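Local coordinates for prolyl 4-hydroxylase (Phytophthora capsici LT1534, PDB 6IUQ), which probably hydroxylates proline residues as an iron(II)- and 2-oxoglutarate-dependent oxygenase with a double-stranded beta-helix core, at residues Gly184-Phe189 and Met213-Leu218; Tyr130-Ser135 and Ile229-Ala234; Ala242-Thr247 and Glu259-Ser264. All coordinates share one frame; numbering follows the deposited sequence.

Interaction 1 (Gly184-Phe189 and Met213-Leu218); sequences GEVQLF and MLHRVL. With FE2 (Fe (II) ion), chain C.
Arg-216 and Gln-187 lie side by side on one face of two antiparallel strands. Their backbones also pair: Gln-187 N donates to Arg-216 O at 2.8 Å, and Arg-216 N to Gln-187 O at 3.0 Å. From CB, the Arg-216 side chain runs extended to NE. CG sits between the backbone N and the carbonyl carbon (chi1 68°), and CD reaches the neighbourhood of Gln-187 OE1. NE donates to that oxygen at 2.9 Å, and NH2 donates to it at 2.7 Å. The amide and guanidinium are nearly coplanar, 29° apart. Phe-189 turns its ring edge to the guanidinium: its CZ stands over one face of that group, offset toward the rim, with the two planes 71° apart. At the tip, NH1 bonds Ser-282 OG on helix 276-287.

The strands belong to the smaller sheet of the double-stranded beta-helix, and their other face looks to the iron. Here His-215 NE2 binds the metal at 2.3 Å, completing the protein ligands with His-156 and Asp-158. His-215 ND1 donates to Met-213 O at 3.0 Å, nearly in the ring plane, which fixes the imidazole's rotation. Leu-188 CD2 packs 4.0 Å from His-215 CB. Beside Leu-188, the selenium of selenomethionine Met-213 lies 4.1 Å from Leu-188 CB.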
loop_
_atom_site.group_PDB
_atom_site.type_symbol
_atom_site.label_atom_id
_atom_site.label_comp_id
_atom_site.label_asym_id
_atom_site.label_seq_id
_atom_site.Cartn_x
_atom_site.Cartn_y
_atom_site.Cartn_z
ATOM N N GLY A 184 -10.733 7.415 6.689
ATOM C CA GLY A 184 -10.195 6.160 6.203
ATOM C C GLY A 184 -9.438 6.207 4.880
ATOM O O GLY A 184 -9.118 5.150 4.322
ATOM N N GLU A 185 -9.147 7.408 4.376
ATOM C CA GLU A 185 -8.361 7.536 3.154
ATOM C C GLU A 185 -6.938 7.033 3.361
ATOM O O GLU A 185 -6.404 7.043 4.486
ATOM C CB GLU A 185 -8.294 8.986 2.662
ATOM C CG GLU A 185 -9.627 9.680 2.422
ATOM C CD GLU A 185 -10.070 10.529 3.604
ATOM O OE1 GLU A 185 -9.726 10.179 4.758
ATOM O OE2 GLU A 185 -10.764 11.548 3.378
ATOM N N VAL A 186 -6.329 6.593 2.268
ATOM C CA VAL A 186 -4.912 6.313 2.278
ATOM C C VAL A 186 -4.246 7.554 1.714
ATOM O O VAL A 186 -4.679 8.085 0.690
ATOM C CB VAL A 186 -4.545 5.039 1.479
ATOM C CG1 VAL A 186 -4.996 5.141 0.037
ATOM C CG2 VAL A 186 -3.030 4.751 1.563
ATOM N N GLN A 187 -3.252 8.063 2.441
ATOM C CA GLN A 187 -2.484 9.214 1.991
ATOM C C GLN A 187 -1.128 8.720 1.521
ATOM O O GLN A 187 -0.383 8.093 2.283
ATOM C CB GLN A 187 -2.332 10.262 3.105
ATOM C CG GLN A 187 -1.675 11.571 2.657
ATOM C CD GLN A 187 -1.808 12.697 3.695
ATOM O OE1 GLN A 187 -1.508 12.520 4.870
ATOM N NE2 GLN A 187 -2.286 13.844 3.256
ATOM N N LEU A 188 -0.833 8.984 0.250
ATOM C CA LEU A 188 0.411 8.584 -0.377
ATOM C C LEU A 188 1.364 9.757 -0.382
ATOM O O LEU A 188 0.933 10.902 -0.529
ATOM C CB LEU A 188 0.177 8.106 -1.819
ATOM C CG LEU A 188 -0.944 7.086 -2.049
ATOM C CD1 LEU A 188 -1.199 6.909 -3.549
ATOM C CD2 LEU A 188 -0.624 5.755 -1.400
ATOM N N PHE A 189 2.657 9.469 -0.230
ATOM C CA PHE A 189 3.682 10.506 -0.302
ATOM C C PHE A 189 4.728 10.172 -1.357
ATOM O O PHE A 189 5.830 9.746 -1.012
ATOM C CB PHE A 189 4.387 10.691 1.053
ATOM C CG PHE A 189 3.486 11.144 2.160
ATOM C CD1 PHE A 189 3.132 12.480 2.286
ATOM C CD2 PHE A 189 3.005 10.235 3.098
ATOM C CE1 PHE A 189 2.297 12.918 3.335
ATOM C CE2 PHE A 189 2.171 10.660 4.152
ATOM C CZ PHE A 189 1.814 12.008 4.260
HETATM N N MSE A 213 7.040 3.471 -1.875
HETATM C CA MSE A 213 5.927 4.396 -1.709
HETATM C C MSE A 213 5.553 4.608 -0.239
HETATM O O MSE A 213 4.907 3.764 0.387
HETATM C CB MSE A 213 4.703 3.910 -2.491
HETATM C CG MSE A 213 3.502 4.804 -2.355
HETATM SE SE MSE A 213 3.863 6.666 -2.913
HETATM C CE MSE A 213 4.500 6.351 -4.727
ATOM N N LEU A 214 5.945 5.754 0.301
ATOM C CA LEU A 214 5.606 6.113 1.678
ATOM C C LEU A 214 4.105 6.376 1.766
ATOM O O LEU A 214 3.520 6.983 0.857
ATOM C CB LEU A 214 6.415 7.344 2.141
ATOM C CG LEU A 214 6.169 7.809 3.585
ATOM C CD1 LEU A 214 6.740 6.817 4.587
ATOM C CD2 LEU A 214 6.712 9.212 3.837
ATOM N N HIS A 215 3.461 5.902 2.829
ATOM C CA HIS A 215 2.018 6.144 2.983
ATOM C C HIS A 215 1.583 6.004 4.426
ATOM O O HIS A 215 2.348 5.574 5.279
ATOM C CB HIS A 215 1.189 5.190 2.110
ATOM C CG HIS A 215 1.368 3.742 2.452
ATOM N ND1 HIS A 215 2.489 3.027 2.093
ATOM C CD2 HIS A 215 0.573 2.883 3.133
ATOM C CE1 HIS A 215 2.369 1.782 2.520
ATOM N NE2 HIS A 215 1.220 1.669 3.170
ATOM N N ARG A 216 0.349 6.410 4.685
ATOM C CA ARG A 216 -0.306 6.166 5.954
ATOM C C ARG A 216 -1.790 6.116 5.677
ATOM O O ARG A 216 -2.270 6.571 4.623
ATOM C CB ARG A 216 0.016 7.264 6.985
ATOM C CG ARG A 216 -0.595 8.639 6.645
ATOM C CD ARG A 216 -0.198 9.714 7.655
ATOM N NE ARG A 216 -0.525 11.073 7.180
ATOM C CZ ARG A 216 -0.104 12.203 7.756
ATOM N NH1 ARG A 216 0.673 12.172 8.847
ATOM N NH2 ARG A 216 -0.457 13.370 7.243
ATOM N N VAL A 217 -2.524 5.571 6.638
ATOM C CA VAL A 217 -3.971 5.559 6.587
ATOM C C VAL A 217 -4.504 6.642 7.532
ATOM O O VAL A 217 -4.046 6.760 8.662
ATOM C CB VAL A 217 -4.504 4.157 6.959
ATOM C CG1 VAL A 217 -6.001 4.155 7.066
ATOM C CG2 VAL A 217 -4.042 3.110 5.918
ATOM N N LEU A 218 -5.452 7.453 7.062
ATOM C CA LEU A 218 -6.061 8.484 7.910
ATOM C C LEU A 218 -7.150 7.859 8.787
ATOM O O LEU A 218 -7.676 6.792 8.458
ATOM C CB LEU A 218 -6.627 9.633 7.061
ATOM C CG LEU A 218 -5.565 10.268 6.153
ATOM C CD1 LEU A 218 -6.087 11.487 5.441
ATOM C CD2 LEU A 218 -4.330 10.633 6.972
HETATM FE FE FE2 C . 0.554 -0.109 4.511
HETATM O O HOH W 1 7.275 7.513 -1.143
#

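Interaction 2 (Tyr130-Ser135 and Ile229-Ala234); sequences YDLQFS and IWLDGA
Ala-234 N donates to Asp-131 O at 3.2 Å. The bond is fairly straight at hydrogen (163°), but the donor stands above the carbonyl plane. Asp-131 has a left-handed backbone conformation. Its CG is anti to the backbone N (chi1 -157°), and OD2 comes within 3.2 Å of Ala-234 CB.

One residue along each segment, Leu-132 and Gly-233 face each other with CA atoms 4.6 Å apart, a single backbone bridge. Asp-232 O is approached by three groups. Leu-132 CA makes a CA-H...O contact with it at 3.4 Å. Gln-133 N gives it a weak hydrogen bond. Leu-132 CD2 also touches it, and the same methyl lies 4.2 Å from Leu-231 CB. The leucine therefore packs along the strand end, while its other contacts reach Leu-123 and Thr-124 of helix 118-126. Tyr-130 O lies 3.7 Å from Gly-233 CA, but the tyrosine ring leads away from the strand, and its OH bonds Asp-33 and Gln-209.

Upstream on the same strand, Trp-230 NE1 bonds OD2 of the iron ligand Asp-158. The bridge thus ties the loop between helix 118-126 and strand 139-146 to the end of strand 224-232, a central strand of the larger sheet in the double-stranded beta-helix fold of 2-oxoglutarate oxygenases.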
loop_
_atom_site.group_PDB
_atom_site.type_symbol
_atom_site.label_atom_id
_atom_site.label_comp_id
_atom_site.label_asym_id
_atom_site.label_seq_id
_atom_site.Cartn_x
_atom_site.Cartn_y
_atom_site.Cartn_z
ATOM N N TYR A 130 10.187 -6.523 -12.408
ATOM C CA TYR A 130 9.882 -6.639 -10.978
ATOM C C TYR A 130 10.060 -8.074 -10.489
ATOM O O TYR A 130 10.148 -8.316 -9.283
ATOM C CB TYR A 130 8.452 -6.192 -10.654
ATOM C CG TYR A 130 8.140 -4.722 -10.841
ATOM C CD1 TYR A 130 9.099 -3.811 -11.303
ATOM C CD2 TYR A 130 6.871 -4.241 -10.528
ATOM C CE1 TYR A 130 8.782 -2.477 -11.474
ATOM C CE2 TYR A 130 6.546 -2.913 -10.714
ATOM C CZ TYR A 130 7.496 -2.043 -11.182
ATOM O OH TYR A 130 7.143 -0.734 -11.338
ATOM N N ASP A 131 10.057 -9.014 -11.426
ATOM C CA ASP A 131 10.318 -10.415 -11.117
ATOM C C ASP A 131 9.326 -10.982 -10.105
ATOM O O ASP A 131 9.721 -11.607 -9.123
ATOM C CB ASP A 131 11.737 -10.573 -10.581
ATOM C CG ASP A 131 12.272 -11.971 -10.763
ATOM O OD1 ASP A 131 11.525 -12.825 -11.298
ATOM O OD2 ASP A 131 13.435 -12.216 -10.361
ATOM N N LEU A 132 8.037 -10.757 -10.340
ATOM C CA LEU A 132 7.014 -11.200 -9.399
ATOM C C LEU A 132 6.854 -12.724 -9.446
ATOM O O LEU A 132 7.151 -13.369 -10.448
ATOM C CB LEU A 132 5.680 -10.500 -9.689
ATOM C CG LEU A 132 5.713 -8.975 -9.591
ATOM C CD1 LEU A 132 4.376 -8.383 -9.994
ATOM C CD2 LEU A 132 6.137 -8.485 -8.189
ATOM N N GLN A 133 6.381 -13.289 -8.347
ATOM C CA GLN A 133 6.339 -14.727 -8.198
ATOM C C GLN A 133 4.919 -15.290 -8.180
ATOM O O GLN A 133 4.028 -14.754 -7.518
ATOM C CB GLN A 133 7.064 -15.123 -6.916
ATOM C CG GLN A 133 8.505 -14.607 -6.789
ATOM C CD GLN A 133 9.456 -15.350 -7.686
ATOM O OE1 GLN A 133 9.907 -14.827 -8.707
ATOM N NE2 GLN A 133 9.758 -16.588 -7.323
ATOM N N PHE A 134 4.727 -16.399 -8.890
ATOM C CA PHE A 134 3.434 -17.047 -8.975
ATOM C C PHE A 134 3.154 -18.029 -7.837
ATOM O O PHE A 134 2.003 -18.398 -7.583
ATOM C CB PHE A 134 3.317 -17.746 -10.313
ATOM C CG PHE A 134 3.057 -16.808 -11.459
ATOM C CD1 PHE A 134 4.105 -16.231 -12.152
ATOM C CD2 PHE A 134 1.758 -16.503 -11.842
ATOM C CE1 PHE A 134 3.870 -15.371 -13.221
ATOM C CE2 PHE A 134 1.513 -15.638 -12.908
ATOM C CZ PHE A 134 2.565 -15.069 -13.597
ATOM N N SER A 135 4.198 -18.435 -7.131
ATOM C CA SER A 135 4.030 -19.411 -6.070
ATOM C C SER A 135 3.091 -18.861 -5.002
ATOM O O SER A 135 3.080 -17.661 -4.742
ATOM C CB SER A 135 5.389 -19.791 -5.467
ATOM O OG SER A 135 5.209 -20.448 -4.224
ATOM N N ILE A 229 -3.820 -7.373 -1.242
ATOM C CA ILE A 229 -2.989 -8.395 -1.859
ATOM C C ILE A 229 -1.569 -7.855 -2.015
ATOM O O ILE A 229 -1.363 -6.744 -2.528
ATOM C CB ILE A 229 -3.528 -8.814 -3.244
ATOM C CG1 ILE A 229 -4.954 -9.350 -3.136
ATOM C CG2 ILE A 229 -2.632 -9.849 -3.878
ATOM C CD1 ILE A 229 -5.632 -9.551 -4.498
ATOM N N TRP A 230 -0.593 -8.605 -1.540
ATOM C CA TRP A 230 0.795 -8.230 -1.726
ATOM C C TRP A 230 1.454 -9.212 -2.651
ATOM O O TRP A 230 1.322 -10.414 -2.476
ATOM C CB TRP A 230 1.547 -8.196 -0.404
ATOM C CG TRP A 230 1.351 -6.947 0.379
ATOM C CD1 TRP A 230 1.832 -5.705 0.079
ATOM C CD2 TRP A 230 0.653 -6.819 1.614
ATOM N NE1 TRP A 230 1.453 -4.797 1.040
ATOM C CE2 TRP A 230 0.737 -5.457 2.004
ATOM C CE3 TRP A 230 -0.048 -7.720 2.435
ATOM C CZ2 TRP A 230 0.149 -4.971 3.176
ATOM C CZ3 TRP A 230 -0.639 -7.233 3.608
ATOM C CH2 TRP A 230 -0.530 -5.865 3.965
ATOM N N LEU A 231 2.177 -8.697 -3.637
ATOM C CA LEU A 231 2.934 -9.550 -4.537
ATOM C C LEU A 231 4.427 -9.423 -4.257
ATOM O O LEU A 231 4.976 -8.313 -4.270
ATOM C CB LEU A 231 2.597 -9.188 -5.984
ATOM C CG LEU A 231 1.098 -9.329 -6.293
ATOM C CD1 LEU A 231 0.810 -9.136 -7.755
ATOM C CD2 LEU A 231 0.530 -10.689 -5.787
ATOM N N ASP A 232 5.093 -10.542 -3.978
ATOM C CA ASP A 232 6.534 -10.491 -3.686
ATOM C C ASP A 232 7.408 -10.405 -4.936
ATOM O O ASP A 232 7.043 -10.891 -5.996
ATOM C CB ASP A 232 6.978 -11.704 -2.873
ATOM C CG ASP A 232 6.335 -11.767 -1.502
ATOM O OD1 ASP A 232 5.754 -10.750 -1.018
ATOM O OD2 ASP A 232 6.429 -12.858 -0.897
ATOM N N GLY A 233 8.577 -9.783 -4.797
ATOM C CA GLY A 233 9.534 -9.709 -5.881
ATOM C C GLY A 233 10.829 -10.400 -5.486
ATOM O O GLY A 233 11.284 -10.279 -4.342
ATOM N N ALA A 234 11.432 -11.118 -6.427
ATOM C CA ALA A 234 12.657 -11.860 -6.142
ATOM C C ALA A 234 13.876 -10.945 -5.898
ATOM O O ALA A 234 14.847 -11.359 -5.268
ATOM C CB ALA A 234 12.951 -12.832 -7.289
#

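Interaction 3 (Ala242-Thr247 and Glu259-Ser264); sequences AQLRLT and ERLRRS
Arg-245 and Arg-260 both bend at chi3, -53° in Arg-245 and -51° in Arg-260, and these bends bring their guanidinium groups together. The contact joins an extended segment, which follows the last strand of the double-stranded beta-helix core, to the C-terminal end of helix 254-262. It is a surface contact, in the mainly helical part that comes after the core.

The two side chains cross at about a right angle. The Arg-245 guanidinium lies flat on Arg-260, with the planes 29° apart and the centres 4.5 Å from each other. Arg-260 NE sits over one face of the Arg-245 group, offset toward its rim, and Arg-245 NH2 is 3.6 Å from that NE. Two like charges are therefore stacked. Asp-250, which forms a salt bridge with Arg-260 NH2, probably offsets part of the repulsion.

The same NH2 donates to Arg-245 O at 2.6 Å. The carbonyl oxygen is in the plane of the Arg-260 guanidinium. NH2 stands above the carbonyl plane, not on a lone pair, and the bond is also bent at the hydrogen. A water takes hydrogen bonds from Arg-245 N at 2.8 Å and Arg-260 NE at 3.1 Å. The arginine of the helix thus holds the backbone of residue 245 both directly and through solvent.

Leu-244 and Leu-261 add the apolar part. Their CD1 methyls meet at 4.1 Å, and both side chains also touch Val-266. Phe-318 packs on Leu-244 and Leu-322 on Leu-261, so helix 313-328 closes over this apolar patch. The helix ends just beyond, where Arg-263 leaves helical geometry. Past that point, Ser-264 OG bonds a second water at 2.8 Å, and this water donates to Gln-243 O at 3.1 Å.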
loop_
_atom_site.group_PDB
_atom_site.type_symbol
_atom_site.label_atom_id
_atom_site.label_comp_id
_atom_site.label_asym_id
_atom_site.label_seq_id
_atom_site.Cartn_x
_atom_site.Cartn_y
_atom_site.Cartn_z
ATOM N N ALA A 242 20.187 -0.006 -2.061
ATOM C CA ALA A 242 20.635 0.617 -0.811
ATOM C C ALA A 242 21.742 1.646 -1.038
ATOM O O ALA A 242 22.583 1.886 -0.162
ATOM C CB ALA A 242 21.104 -0.437 0.167
ATOM N N GLN A 243 21.739 2.260 -2.211
ATOM C CA GLN A 243 22.723 3.283 -2.514
ATOM C C GLN A 243 22.160 4.312 -3.480
ATOM O O GLN A 243 21.176 4.059 -4.173
ATOM C CB GLN A 243 23.984 2.652 -3.106
ATOM C CG GLN A 243 23.742 2.040 -4.454
ATOM C CD GLN A 243 24.955 1.310 -5.012
ATOM O OE1 GLN A 243 25.762 0.743 -4.267
ATOM N NE2 GLN A 243 25.077 1.307 -6.338
ATOM N N LEU A 244 22.803 5.469 -3.517
ATOM C CA LEU A 244 22.449 6.553 -4.414
ATOM C C LEU A 244 23.633 6.887 -5.315
ATOM O O LEU A 244 24.767 6.885 -4.852
ATOM C CB LEU A 244 22.065 7.799 -3.614
ATOM C CG LEU A 244 20.610 8.104 -3.356
ATOM C CD1 LEU A 244 20.513 9.455 -2.683
ATOM C CD2 LEU A 244 19.842 8.074 -4.683
ATOM N N ARG A 245 23.383 7.200 -6.580
ATOM C CA ARG A 245 24.469 7.667 -7.439
ATOM C C ARG A 245 24.421 9.175 -7.578
ATOM O O ARG A 245 23.357 9.739 -7.817
ATOM C CB ARG A 245 24.408 7.055 -8.840
ATOM C CG ARG A 245 24.145 5.564 -8.909
ATOM C CD ARG A 245 24.462 4.998 -10.308
ATOM N NE ARG A 245 23.805 5.695 -11.424
ATOM C CZ ARG A 245 22.534 5.511 -11.779
ATOM N NH1 ARG A 245 21.765 4.693 -11.077
ATOM N NH2 ARG A 245 22.020 6.162 -12.822
ATOM N N LEU A 246 25.576 9.817 -7.437
ATOM C CA LEU A 246 25.759 11.186 -7.914
ATOM C C LEU A 246 26.648 11.177 -9.158
ATOM O O LEU A 246 27.788 10.721 -9.111
ATOM C CB LEU A 246 26.384 12.084 -6.842
ATOM C CG LEU A 246 26.687 13.495 -7.365
ATOM C CD1 LEU A 246 25.389 14.208 -7.733
ATOM C CD2 LEU A 246 27.505 14.333 -6.381
ATOM N N THR A 247 26.134 11.691 -10.266
ATOM C CA THR A 247 26.851 11.618 -11.521
ATOM C C THR A 247 27.206 13.013 -11.985
ATOM O O THR A 247 26.668 13.986 -11.470
ATOM C CB THR A 247 26.006 10.910 -12.606
ATOM O OG1 THR A 247 24.810 11.667 -12.849
ATOM C CG2 THR A 247 25.617 9.520 -12.163
ATOM N N GLU A 259 14.760 12.648 -9.278
ATOM C CA GLU A 259 13.867 11.689 -9.905
ATOM C C GLU A 259 14.304 10.232 -9.646
ATOM O O GLU A 259 13.461 9.378 -9.366
ATOM C CB GLU A 259 13.767 11.989 -11.405
ATOM C CG GLU A 259 12.542 11.423 -12.112
ATOM C CD GLU A 259 11.218 12.115 -11.754
ATOM O OE1 GLU A 259 11.124 12.897 -10.770
ATOM O OE2 GLU A 259 10.247 11.852 -12.481
ATOM N N ARG A 260 15.606 9.947 -9.688
ATOM C CA ARG A 260 16.086 8.607 -9.314
ATOM C C ARG A 260 15.825 8.318 -7.829
ATOM O O ARG A 260 15.524 7.184 -7.446
ATOM C CB ARG A 260 17.582 8.443 -9.611
ATOM C CG ARG A 260 17.928 8.509 -11.094
ATOM C CD ARG A 260 19.304 7.908 -11.405
ATOM N NE ARG A 260 20.372 8.442 -10.570
ATOM C CZ ARG A 260 20.996 9.598 -10.785
ATOM N NH1 ARG A 260 20.655 10.365 -11.811
ATOM N NH2 ARG A 260 21.958 9.997 -9.958
ATOM N N LEU A 261 15.941 9.348 -6.999
ATOM C CA LEU A 261 15.677 9.230 -5.568
ATOM C C LEU A 261 14.215 8.890 -5.319
ATOM O O LEU A 261 13.907 7.991 -4.536
ATOM C CB LEU A 261 16.062 10.529 -4.844
ATOM C CG LEU A 261 15.915 10.614 -3.327
ATOM C CD1 LEU A 261 16.449 9.358 -2.647
ATOM C CD2 LEU A 261 16.657 11.839 -2.810
ATOM N N ARG A 262 13.326 9.598 -6.017
ATOM C CA ARG A 262 11.897 9.416 -5.866
ATOM C C ARG A 262 11.474 7.964 -6.103
ATOM O O ARG A 262 10.544 7.470 -5.449
ATOM C CB ARG A 262 11.146 10.357 -6.817
ATOM C CG ARG A 262 9.641 10.248 -6.730
ATOM C CD ARG A 262 8.889 11.224 -7.658
ATOM N NE ARG A 262 9.138 10.978 -9.084
ATOM C CZ ARG A 262 8.615 9.973 -9.775
ATOM N NH1 ARG A 262 7.849 9.083 -9.158
ATOM N NH2 ARG A 262 8.881 9.828 -11.072
ATOM N N ARG A 263 12.175 7.278 -7.011
ATOM C CA ARG A 263 11.800 5.928 -7.434
ATOM C C ARG A 263 12.707 4.858 -6.865
ATOM O O ARG A 263 12.718 3.727 -7.340
ATOM C CB ARG A 263 11.813 5.819 -8.961
ATOM C CG ARG A 263 10.890 6.804 -9.649
ATOM C CD ARG A 263 10.892 6.621 -11.147
ATOM N NE ARG A 263 10.396 5.301 -11.507
ATOM C CZ ARG A 263 11.170 4.316 -11.946
ATOM N NH1 ARG A 263 12.467 4.526 -12.100
ATOM N NH2 ARG A 263 10.646 3.134 -12.242
ATOM N N SER A 264 13.477 5.218 -5.850
ATOM C CA SER A 264 14.444 4.296 -5.280
ATOM C C SER A 264 14.103 3.981 -3.841
ATOM O O SER A 264 13.759 4.890 -3.091
ATOM C CB SER A 264 15.852 4.889 -5.357
ATOM O OG SER A 264 16.730 4.156 -4.536
HETATM O O HOH W 2 18.883 3.361 -6.060
HETATM O O HOH W 3 20.854 7.362 -7.688
#

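Overall arrangement
The three contacts form a wide triangle, with centres 22 to 23 Å apart and no direct touch. Interaction 1 lies in the three-stranded sheet and carries an iron ligand. Interaction 2 lies at the end of strand 224-232 in the six-stranded sheet. Together these sheets make the double-stranded beta-helix around the metal. Along the chain, both segments of interaction 1 fall between those of interaction 2, and strand 214-217 leads directly to strand 224-232. Interaction 3 comes later, where the chain has left that strand and turned into helix 254-262. The series thus passes from the metal-binding core to the helical C-terminal part.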